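Local coordinates for protein alpha-glucosidase (Pseudoalteromonas sp. K8, PDB 5HQA) that hydrolyses alpha-glucosides as a chloride-activated glycoside hydrolase family 97 enzyme that carries calcium at its sugar-binding site, at residues Glu128-Ala133 with Pro227-Gln232. Sequence-based numbering, arbitrary orientation.
Sequences ELTEFA and PWRTIQ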
# COMPACT_ATOMS: atom_id res chain seq x y z
N GLU A 128 18.34 -3.09 16.17
CA GLU A 128 17.48 -2.15 16.89
C GLU A 128 16.73 -2.96 17.94
O GLU A 128 16.08 -3.96 17.61
CB GLU A 128 16.52 -1.44 15.94
CG GLU A 128 15.66 -0.42 16.65
CD GLU A 128 14.70 0.33 15.73
OE1 GLU A 128 15.08 0.60 14.57
OE2 GLU A 128 13.58 0.64 16.19
N LEU A 129 16.85 -2.56 19.21
CA LEU A 129 16.33 -3.36 20.32
C LEU A 129 14.84 -3.14 20.57
O LEU A 129 14.27 -3.82 21.43
CB LEU A 129 17.12 -3.06 21.60
CG LEU A 129 18.61 -3.39 21.51
CD1 LEU A 129 19.31 -3.04 22.82
CD2 LEU A 129 18.83 -4.86 21.16
N THR A 130 14.22 -2.20 19.85
CA THR A 130 12.80 -1.89 19.98
C THR A 130 11.95 -3.15 20.04
O THR A 130 12.05 -4.04 19.18
CB THR A 130 12.36 -1.07 18.77
OG1 THR A 130 13.22 0.06 18.64
CG2 THR A 130 10.88 -0.62 18.92
N GLU A 131 11.07 -3.22 21.04
CA GLU A 131 10.13 -4.31 21.17
C GLU A 131 8.70 -3.79 21.15
O GLU A 131 8.44 -2.60 21.37
CB GLU A 131 10.35 -5.11 22.47
CG GLU A 131 11.69 -5.85 22.54
CD GLU A 131 12.01 -6.36 23.94
OE1 GLU A 131 11.34 -5.91 24.92
OE2 GLU A 131 12.93 -7.20 24.08
N PHE A 132 7.78 -4.71 20.86
CA PHE A 132 6.34 -4.53 21.01
C PHE A 132 5.88 -5.76 21.79
O PHE A 132 5.61 -6.81 21.19
CB PHE A 132 5.64 -4.42 19.65
CG PHE A 132 6.27 -3.40 18.73
CD1 PHE A 132 7.36 -3.73 17.94
CD2 PHE A 132 5.78 -2.10 18.66
CE1 PHE A 132 7.94 -2.80 17.10
CE2 PHE A 132 6.36 -1.16 17.83
CZ PHE A 132 7.44 -1.51 17.04
N ALA A 133 5.83 -5.67 23.11
CA ALA A 133 5.48 -6.81 23.95
C ALA A 133 3.96 -6.81 24.15
O ALA A 133 3.42 -6.00 24.92
CB ALA A 133 6.21 -6.76 25.29
N PRO A 227 13.12 5.92 11.42
CA PRO A 227 11.73 6.12 11.03
C PRO A 227 10.83 6.01 12.25
O PRO A 227 11.24 5.57 13.32
CB PRO A 227 11.45 4.99 10.02
CG PRO A 227 12.83 4.53 9.57
CD PRO A 227 13.72 4.74 10.76
N TRP A 228 9.57 6.41 12.08
CA TRP A 228 8.59 6.23 13.14
C TRP A 228 8.18 4.77 13.24
O TRP A 228 8.01 4.10 12.22
CB TRP A 228 7.37 7.11 12.87
CG TRP A 228 7.67 8.56 12.92
CD1 TRP A 228 8.08 9.35 11.88
CD2 TRP A 228 7.60 9.41 14.07
NE1 TRP A 228 8.28 10.65 12.33
CE2 TRP A 228 7.99 10.71 13.67
CE3 TRP A 228 7.25 9.20 15.41
CZ2 TRP A 228 8.03 11.79 14.55
CZ3 TRP A 228 7.30 10.28 16.30
CH2 TRP A 228 7.68 11.55 15.86
N ARG A 229 8.03 4.27 14.46
CA ARG A 229 7.38 2.99 14.72
C ARG A 229 5.95 3.31 15.13
O ARG A 229 5.73 4.18 15.97
CB ARG A 229 8.09 2.23 15.84
CG ARG A 229 9.41 1.58 15.44
CD ARG A 229 10.55 2.60 15.24
NE ARG A 229 11.71 1.94 14.63
CZ ARG A 229 11.80 1.67 13.33
NH1 ARG A 229 10.82 2.00 12.49
NH2 ARG A 229 12.89 1.05 12.86
N THR A 230 4.97 2.64 14.51
CA THR A 230 3.57 3.00 14.73
C THR A 230 2.79 1.84 15.33
O THR A 230 2.98 0.68 14.95
CB THR A 230 2.87 3.47 13.43
OG1 THR A 230 2.81 2.41 12.47
CG2 THR A 230 3.61 4.64 12.81
N ILE A 231 1.92 2.18 16.28
CA ILE A 231 1.04 1.22 16.93
C ILE A 231 -0.37 1.79 16.86
O ILE A 231 -0.73 2.68 17.65
CB ILE A 231 1.44 0.94 18.38
CG1 ILE A 231 2.92 0.53 18.46
CG2 ILE A 231 0.54 -0.15 18.96
CD1 ILE A 231 3.47 0.46 19.88
N GLN A 232 -1.17 1.31 15.91
CA GLN A 232 -2.57 1.70 15.86
C GLN A 232 -3.37 0.85 16.84
O GLN A 232 -3.13 -0.35 16.97
CB GLN A 232 -3.13 1.51 14.44
CG GLN A 232 -2.51 2.45 13.42
CD GLN A 232 -3.16 2.32 12.06
OE1 GLN A 232 -2.53 1.88 11.08
NE2 GLN A 232 -4.41 2.72 11.98
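The N-terminal beta-sandwich of this glycoside hydrolase, of the galactose mutarotase type, packs its two antiparallel sheets together where Glu128, Thr130 and Phe132 meet Arg229 and Ile231. Strand 122-134 belongs to one sheet and strand 224-234 to the other. No backbone hydrogen bond joins the two segments; side chains alone bridge the interface, with the CA atoms of Phe132 and Ile231 8.8 Å apart. A buried salt bridge lies at one end. Arg229 grips Glu128 side-on: NH2 donates to OE1 at 2.8 Å and NE donates to OE2, also at 2.8 Å. The first bond is nearly straight, at 171°. Carboxylate and guanidinium are almost coplanar, 28° apart. The extended Glu128 chain, with CG anti to the backbone N (chi1 -177°), carries the carboxylate across to the other sheet. Its OE2 takes NE on the syn lone pair and Thr130 OG1 on the anti lone pair. Tyr192 OH bonds to OE1, and Glu186 pairs with Arg229 NH1, so the arginine has two acidic partners. A glutamine in place of Glu128 would probably weaken the pairing, removing one of the two negative charges near the buried guanidinium and offering an NH2 group where an acceptor is needed. Beyond the ion pair the interface turns apolar. The aliphatic part of Arg229 meets the ring edge of Phe132, with CB 4.0 Å from CZ. Farther along the same edge, Ile231 CD1 lies near the ring plane, 3.7 Å from Phe132 CD2.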